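Long-range contact in serpin-12 (PDB 6CJ7), which probably inhibits serine proteases as a member of the serpin family and controls the prophenoloxidase activation system of larval hemolymph: residues A[169-181]-A[224-236]. Residues are numbered along the deposited sequence; the frame is centred on the assembly and turned at random.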
loop_
_atom_site.group_PDB
_atom_site.type_symbol
_atom_site.label_atom_id
_atom_site.label_comp_id
_atom_site.label_asym_id
_atom_site.label_seq_id
_atom_site.Cartn_x
_atom_site.Cartn_y
_atom_site.Cartn_z
ATOM N N ASN A 169 2.864 4.446 8.836
ATOM C CA ASN A 169 1.765 4.509 7.878
ATOM C C ASN A 169 1.356 3.076 7.607
ATOM O O ASN A 169 2.140 2.306 7.040
ATOM C CB ASN A 169 2.174 5.220 6.592
ATOM C CG ASN A 169 2.543 6.668 6.837
ATOM O OD1 ASN A 169 3.700 6.993 7.163
ATOM N ND2 ASN A 169 1.549 7.553 6.710
ATOM N N ALA A 170 0.174 2.716 8.070
ATOM C CA ALA A 170 -0.304 1.338 7.997
ATOM C C ALA A 170 -1.652 1.316 7.299
ATOM O O ALA A 170 -2.416 2.285 7.355
ATOM C CB ALA A 170 -0.408 0.743 9.397
ATOM N N VAL A 171 -1.950 0.206 6.625
ATOM C CA VAL A 171 -3.242 0.102 5.941
ATOM C C VAL A 171 -3.700 -1.350 5.939
ATOM O O VAL A 171 -2.899 -2.275 5.754
ATOM C CB VAL A 171 -3.175 0.685 4.513
ATOM C CG1 VAL A 171 -2.231 -0.103 3.642
ATOM C CG2 VAL A 171 -4.576 0.727 3.898
ATOM N N TYR A 172 -5.000 -1.537 6.177
ATOM C CA TYR A 172 -5.656 -2.847 6.146
ATOM C C TYR A 172 -6.867 -2.756 5.236
ATOM O O TYR A 172 -7.660 -1.814 5.354
ATOM C CB TYR A 172 -6.098 -3.273 7.549
ATOM C CG TYR A 172 -7.094 -4.409 7.582
ATOM C CD1 TYR A 172 -6.720 -5.688 7.208
ATOM C CD2 TYR A 172 -8.389 -4.214 8.034
ATOM C CE1 TYR A 172 -7.626 -6.746 7.252
ATOM C CE2 TYR A 172 -9.308 -5.266 8.080
ATOM C CZ TYR A 172 -8.910 -6.525 7.693
ATOM O OH TYR A 172 -9.800 -7.578 7.746
ATOM N N PHE A 173 -7.029 -3.730 4.342
ATOM C CA PHE A 173 -8.233 -3.782 3.518
ATOM C C PHE A 173 -8.825 -5.178 3.512
ATOM O O PHE A 173 -8.114 -6.158 3.283
ATOM C CB PHE A 173 -7.971 -3.359 2.064
ATOM C CG PHE A 173 -9.223 -3.318 1.218
ATOM C CD1 PHE A 173 -9.587 -4.399 0.421
ATOM C CD2 PHE A 173 -10.044 -2.205 1.236
ATOM C CE1 PHE A 173 -10.738 -4.374 -0.346
ATOM C CE2 PHE A 173 -11.199 -2.166 0.473
ATOM C CZ PHE A 173 -11.553 -3.249 -0.329
ATOM N N LYS A 174 -10.135 -5.258 3.742
ATOM C CA LYS A 174 -10.913 -6.461 3.463
ATOM C C LYS A 174 -12.250 -5.982 2.930
ATOM O O LYS A 174 -12.993 -5.311 3.651
ATOM C CB LYS A 174 -11.101 -7.321 4.715
ATOM C CG LYS A 174 -11.508 -8.788 4.423
ATOM C CD LYS A 174 -12.962 -8.933 4.087
ATOM C CE LYS A 174 -13.266 -10.344 3.601
ATOM N NZ LYS A 174 -14.621 -10.396 3.007
ATOM N N GLY A 175 -12.556 -6.306 1.673
ATOM C CA GLY A 175 -13.742 -5.800 1.022
ATOM C C GLY A 175 -14.791 -6.883 0.839
ATOM O O GLY A 175 -14.583 -8.058 1.133
ATOM N N LEU A 176 -15.945 -6.443 0.353
ATOM C CA LEU A 176 -17.052 -7.323 0.007
ATOM C C LEU A 176 -17.250 -7.240 -1.500
ATOM O O LEU A 176 -17.426 -6.146 -2.043
ATOM C CB LEU A 176 -18.323 -6.892 0.745
ATOM C CG LEU A 176 -19.525 -7.830 0.736
ATOM C CD1 LEU A 176 -19.552 -8.629 2.017
ATOM C CD2 LEU A 176 -20.803 -7.026 0.578
ATOM N N TRP A 177 -17.206 -8.378 -2.181
ATOM C CA TRP A 177 -17.414 -8.357 -3.618
ATOM C C TRP A 177 -18.814 -7.850 -3.951
ATOM O O TRP A 177 -19.776 -8.054 -3.202
ATOM C CB TRP A 177 -17.231 -9.749 -4.223
ATOM C CG TRP A 177 -15.892 -10.359 -3.985
ATOM C CD1 TRP A 177 -15.637 -11.494 -3.261
ATOM C CD2 TRP A 177 -14.622 -9.912 -4.491
ATOM N NE1 TRP A 177 -14.295 -11.766 -3.269
ATOM C CE2 TRP A 177 -13.649 -10.820 -4.025
ATOM C CE3 TRP A 177 -14.213 -8.825 -5.284
ATOM C CZ2 TRP A 177 -12.287 -10.682 -4.318
ATOM C CZ3 TRP A 177 -12.862 -8.689 -5.578
ATOM C CH2 TRP A 177 -11.913 -9.622 -5.100
ATOM N N GLU A 178 -18.921 -7.189 -5.103
ATOM C CA GLU A 178 -20.236 -6.835 -5.637
ATOM C C GLU A 178 -21.125 -8.066 -5.758
ATOM O O GLU A 178 -22.315 -8.028 -5.422
ATOM C CB GLU A 178 -20.048 -6.154 -6.991
ATOM C CG GLU A 178 -21.250 -5.430 -7.549
ATOM C CD GLU A 178 -20.924 -4.745 -8.863
ATOM O OE1 GLU A 178 -20.524 -5.448 -9.816
ATOM O OE2 GLU A 178 -21.040 -3.503 -8.936
ATOM N N ILE A 179 -20.559 -9.167 -6.230
ATOM C CA ILE A 179 -21.267 -10.439 -6.329
ATOM C C ILE A 179 -20.434 -11.503 -5.618
ATOM O O ILE A 179 -19.213 -11.582 -5.826
ATOM C CB ILE A 179 -21.545 -10.800 -7.795
ATOM C CG1 ILE A 179 -22.551 -9.807 -8.391
ATOM C CG2 ILE A 179 -22.084 -12.223 -7.907
ATOM C CD1 ILE A 179 -22.780 -9.964 -9.891
ATOM N N PRO A 180 -21.041 -12.323 -4.764
ATOM C CA PRO A 180 -20.256 -13.278 -3.980
ATOM C C PRO A 180 -19.733 -14.424 -4.825
ATOM O O PRO A 180 -20.305 -14.785 -5.857
ATOM C CB PRO A 180 -21.256 -13.789 -2.935
ATOM C CG PRO A 180 -22.588 -13.571 -3.550
ATOM C CD PRO A 180 -22.469 -12.347 -4.400
ATOM N N PHE A 181 -18.613 -14.978 -4.374
ATOM C CA PHE A 181 -18.226 -16.329 -4.753
ATOM C C PHE A 181 -19.026 -17.321 -3.927
ATOM O O PHE A 181 -19.188 -17.143 -2.713
ATOM C CB PHE A 181 -16.735 -16.562 -4.505
ATOM C CG PHE A 181 -15.827 -15.847 -5.452
ATOM C CD1 PHE A 181 -15.454 -16.434 -6.647
ATOM C CD2 PHE A 181 -15.308 -14.599 -5.129
ATOM C CE1 PHE A 181 -14.592 -15.781 -7.517
ATOM C CE2 PHE A 181 -14.454 -13.943 -6.000
ATOM C CZ PHE A 181 -14.096 -14.534 -7.192
ATOM N N VAL A 224 -10.888 -7.404 -13.847
ATOM C CA VAL A 224 -11.226 -6.364 -12.877
ATOM C C VAL A 224 -12.396 -6.868 -12.045
ATOM O O VAL A 224 -13.494 -7.089 -12.578
ATOM C CB VAL A 224 -11.594 -5.043 -13.569
ATOM C CG1 VAL A 224 -11.986 -3.996 -12.534
ATOM C CG2 VAL A 224 -10.450 -4.550 -14.457
ATOM N N LEU A 225 -12.169 -7.051 -10.745
ATOM C CA LEU A 225 -13.193 -7.605 -9.860
ATOM C C LEU A 225 -13.739 -6.507 -8.952
ATOM O O LEU A 225 -13.003 -6.019 -8.080
ATOM C CB LEU A 225 -12.605 -8.746 -9.032
ATOM C CG LEU A 225 -11.827 -9.780 -9.848
ATOM C CD1 LEU A 225 -11.093 -10.772 -8.951
ATOM C CD2 LEU A 225 -12.783 -10.490 -10.807
ATOM N N PRO A 226 -14.989 -6.074 -9.104
ATOM C CA PRO A 226 -15.471 -4.929 -8.317
ATOM C C PRO A 226 -15.893 -5.307 -6.903
ATOM O O PRO A 226 -16.441 -6.384 -6.645
ATOM C CB PRO A 226 -16.678 -4.423 -9.123
ATOM C CG PRO A 226 -16.663 -5.189 -10.414
ATOM C CD PRO A 226 -15.954 -6.474 -10.141
ATOM N N PHE A 227 -15.625 -4.389 -5.976
ATOM C CA PHE A 227 -16.142 -4.503 -4.623
ATOM C C PHE A 227 -17.466 -3.740 -4.526
ATOM O O PHE A 227 -17.928 -3.138 -5.496
ATOM C CB PHE A 227 -15.098 -4.012 -3.618
ATOM C CG PHE A 227 -13.920 -4.943 -3.466
ATOM C CD1 PHE A 227 -12.726 -4.702 -4.144
ATOM C CD2 PHE A 227 -13.995 -6.059 -2.624
ATOM C CE1 PHE A 227 -11.625 -5.563 -3.978
ATOM C CE2 PHE A 227 -12.905 -6.926 -2.467
ATOM C CZ PHE A 227 -11.725 -6.672 -3.142
ATOM N N GLU A 228 -18.080 -3.778 -3.340
ATOM C CA GLU A 228 -19.436 -3.260 -3.145
ATOM C C GLU A 228 -19.542 -1.798 -3.570
ATOM O O GLU A 228 -18.668 -0.982 -3.266
ATOM C CB GLU A 228 -19.841 -3.406 -1.668
ATOM C CG GLU A 228 -21.337 -3.550 -1.458
ATOM C CD GLU A 228 -21.779 -3.532 0.004
ATOM O OE1 GLU A 228 -21.005 -3.108 0.882
ATOM O OE2 GLU A 228 -22.929 -3.943 0.272
ATOM N N TYR A 229 -20.622 -1.481 -4.294
ATOM C CA TYR A 229 -20.913 -0.133 -4.792
ATOM C C TYR A 229 -19.827 0.383 -5.735
ATOM O O TYR A 229 -19.740 1.591 -5.988
ATOM C CB TYR A 229 -21.140 0.852 -3.637
ATOM C CG TYR A 229 -22.180 0.371 -2.652
ATOM C CD1 TYR A 229 -23.481 0.112 -3.068
ATOM C CD2 TYR A 229 -21.870 0.168 -1.319
ATOM C CE1 TYR A 229 -24.446 -0.337 -2.180
ATOM C CE2 TYR A 229 -22.832 -0.280 -0.416
ATOM C CZ TYR A 229 -24.113 -0.536 -0.856
ATOM O OH TYR A 229 -25.068 -0.984 0.034
ATOM N N ASN A 230 -19.031 -0.534 -6.283
ATOM C CA ASN A 230 -17.899 -0.231 -7.157
ATOM C C ASN A 230 -16.974 0.822 -6.550
ATOM O O ASN A 230 -16.379 1.626 -7.264
ATOM C CB ASN A 230 -18.362 0.201 -8.550
ATOM C CG ASN A 230 -17.284 -0.017 -9.604
ATOM O OD1 ASN A 230 -16.546 -1.003 -9.553
ATOM N ND2 ASN A 230 -17.175 0.910 -10.547
ATOM N N GLU A 231 -16.828 0.802 -5.223
ATOM C CA GLU A 231 -15.932 1.752 -4.566
ATOM C C GLU A 231 -14.481 1.421 -4.861
ATOM O O GLU A 231 -13.647 2.322 -5.034
ATOM C CB GLU A 231 -16.175 1.734 -3.057
ATOM C CG GLU A 231 -17.518 2.330 -2.683
ATOM C CD GLU A 231 -17.883 2.107 -1.237
ATOM O OE1 GLU A 231 -17.177 1.306 -0.563
ATOM O OE2 GLU A 231 -18.885 2.714 -0.794
ATOM N N TYR A 232 -14.172 0.131 -4.919
ATOM C CA TYR A 232 -12.830 -0.375 -5.151
ATOM C C TYR A 232 -12.904 -1.492 -6.180
ATOM O O TYR A 232 -13.953 -2.106 -6.381
ATOM C CB TYR A 232 -12.173 -0.933 -3.868
ATOM C CG TYR A 232 -12.232 0.026 -2.700
ATOM C CD1 TYR A 232 -11.240 0.983 -2.513
ATOM C CD2 TYR A 232 -13.275 -0.036 -1.784
ATOM C CE1 TYR A 232 -11.309 1.871 -1.449
ATOM C CE2 TYR A 232 -13.357 0.847 -0.730
ATOM C CZ TYR A 232 -12.359 1.788 -0.555
ATOM O OH TYR A 232 -12.436 2.664 0.506
ATOM N N SER A 233 -11.756 -1.797 -6.780
ATOM C CA SER A 233 -11.612 -2.968 -7.634
ATOM C C SER A 233 -10.356 -3.716 -7.239
ATOM O O SER A 233 -9.356 -3.107 -6.869
ATOM C CB SER A 233 -11.477 -2.595 -9.117
ATOM O OG SER A 233 -12.569 -1.811 -9.564
ATOM N N LEU A 234 -10.401 -5.042 -7.349
ATOM C CA LEU A 234 -9.184 -5.839 -7.363
ATOM C C LEU A 234 -8.847 -6.114 -8.821
ATOM O O LEU A 234 -9.623 -6.763 -9.538
ATOM C CB LEU A 234 -9.311 -7.144 -6.573
ATOM C CG LEU A 234 -7.945 -7.785 -6.273
ATOM C CD1 LEU A 234 -7.198 -6.994 -5.194
ATOM C CD2 LEU A 234 -8.133 -9.251 -5.879
ATOM N N ILE A 235 -7.715 -5.583 -9.266
ATOM C CA ILE A 235 -7.245 -5.769 -10.627
ATOM C C ILE A 235 -6.190 -6.859 -10.567
ATOM O O ILE A 235 -5.178 -6.721 -9.871
ATOM C CB ILE A 235 -6.696 -4.459 -11.209
ATOM C CG1 ILE A 235 -7.802 -3.396 -11.195
ATOM C CG2 ILE A 235 -6.172 -4.683 -12.634
ATOM C CD1 ILE A 235 -7.315 -1.998 -11.527
ATOM N N VAL A 236 -6.451 -7.976 -11.234
ATOM C CA VAL A 236 -5.577 -9.142 -11.180
ATOM C C VAL A 236 -4.947 -9.318 -12.550
ATOM O O VAL A 236 -5.648 -9.325 -13.571
ATOM C CB VAL A 236 -6.343 -10.404 -10.751
ATOM C CG1 VAL A 236 -5.386 -11.592 -10.638
ATOM C CG2 VAL A 236 -7.074 -10.154 -9.440
#
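Trp177 and Phe227 form an offset stack at the breach of the serpin fold, the top of sheet A, where the reactive-centre loop begins to insert in inhibitory serpins. The chain leaving strand 165-174 meets the hairpin of strands 220-226 and 232-239, whose connection holds Phe227 and Glu228. The indole's six-membered ring and the Phe227 ring are nearly parallel, planes 12° apart, with Trp177 CZ3 3.4 Å from Phe227 CZ. Across the opposite face of Phe227 comes the edge of Phe173, T-shaped at 78°, its CE1 3.8 Å from Phe227 CZ. The chi1 of Phe173 (-176°) swings its ring out from the strand to reach both partners, CE2 of Phe173 lying 3.7 Å from Tyr232 CD2, over that ring's face. Were Phe227 cut back to an alanine, the indole would probably lose its stacking partner and the Phe173 edge one of the two ring faces it meets. Leu225 CB lies 3.5 Å from Trp177 CZ3, and Leu234 CD2 meets the indole edge at CH2; the indole NE1 bonds to Asp327 O. Leu176 CD2 rests against the Glu228 carboxylate, which is salt-bridged to Arg90. The backbones form a single bridge: Glu228 N bonds weakly to Leu176 O, whereas Glu178 N reaches Pro226 O at 3.0 Å, its N-H aimed almost straight at the oxygen.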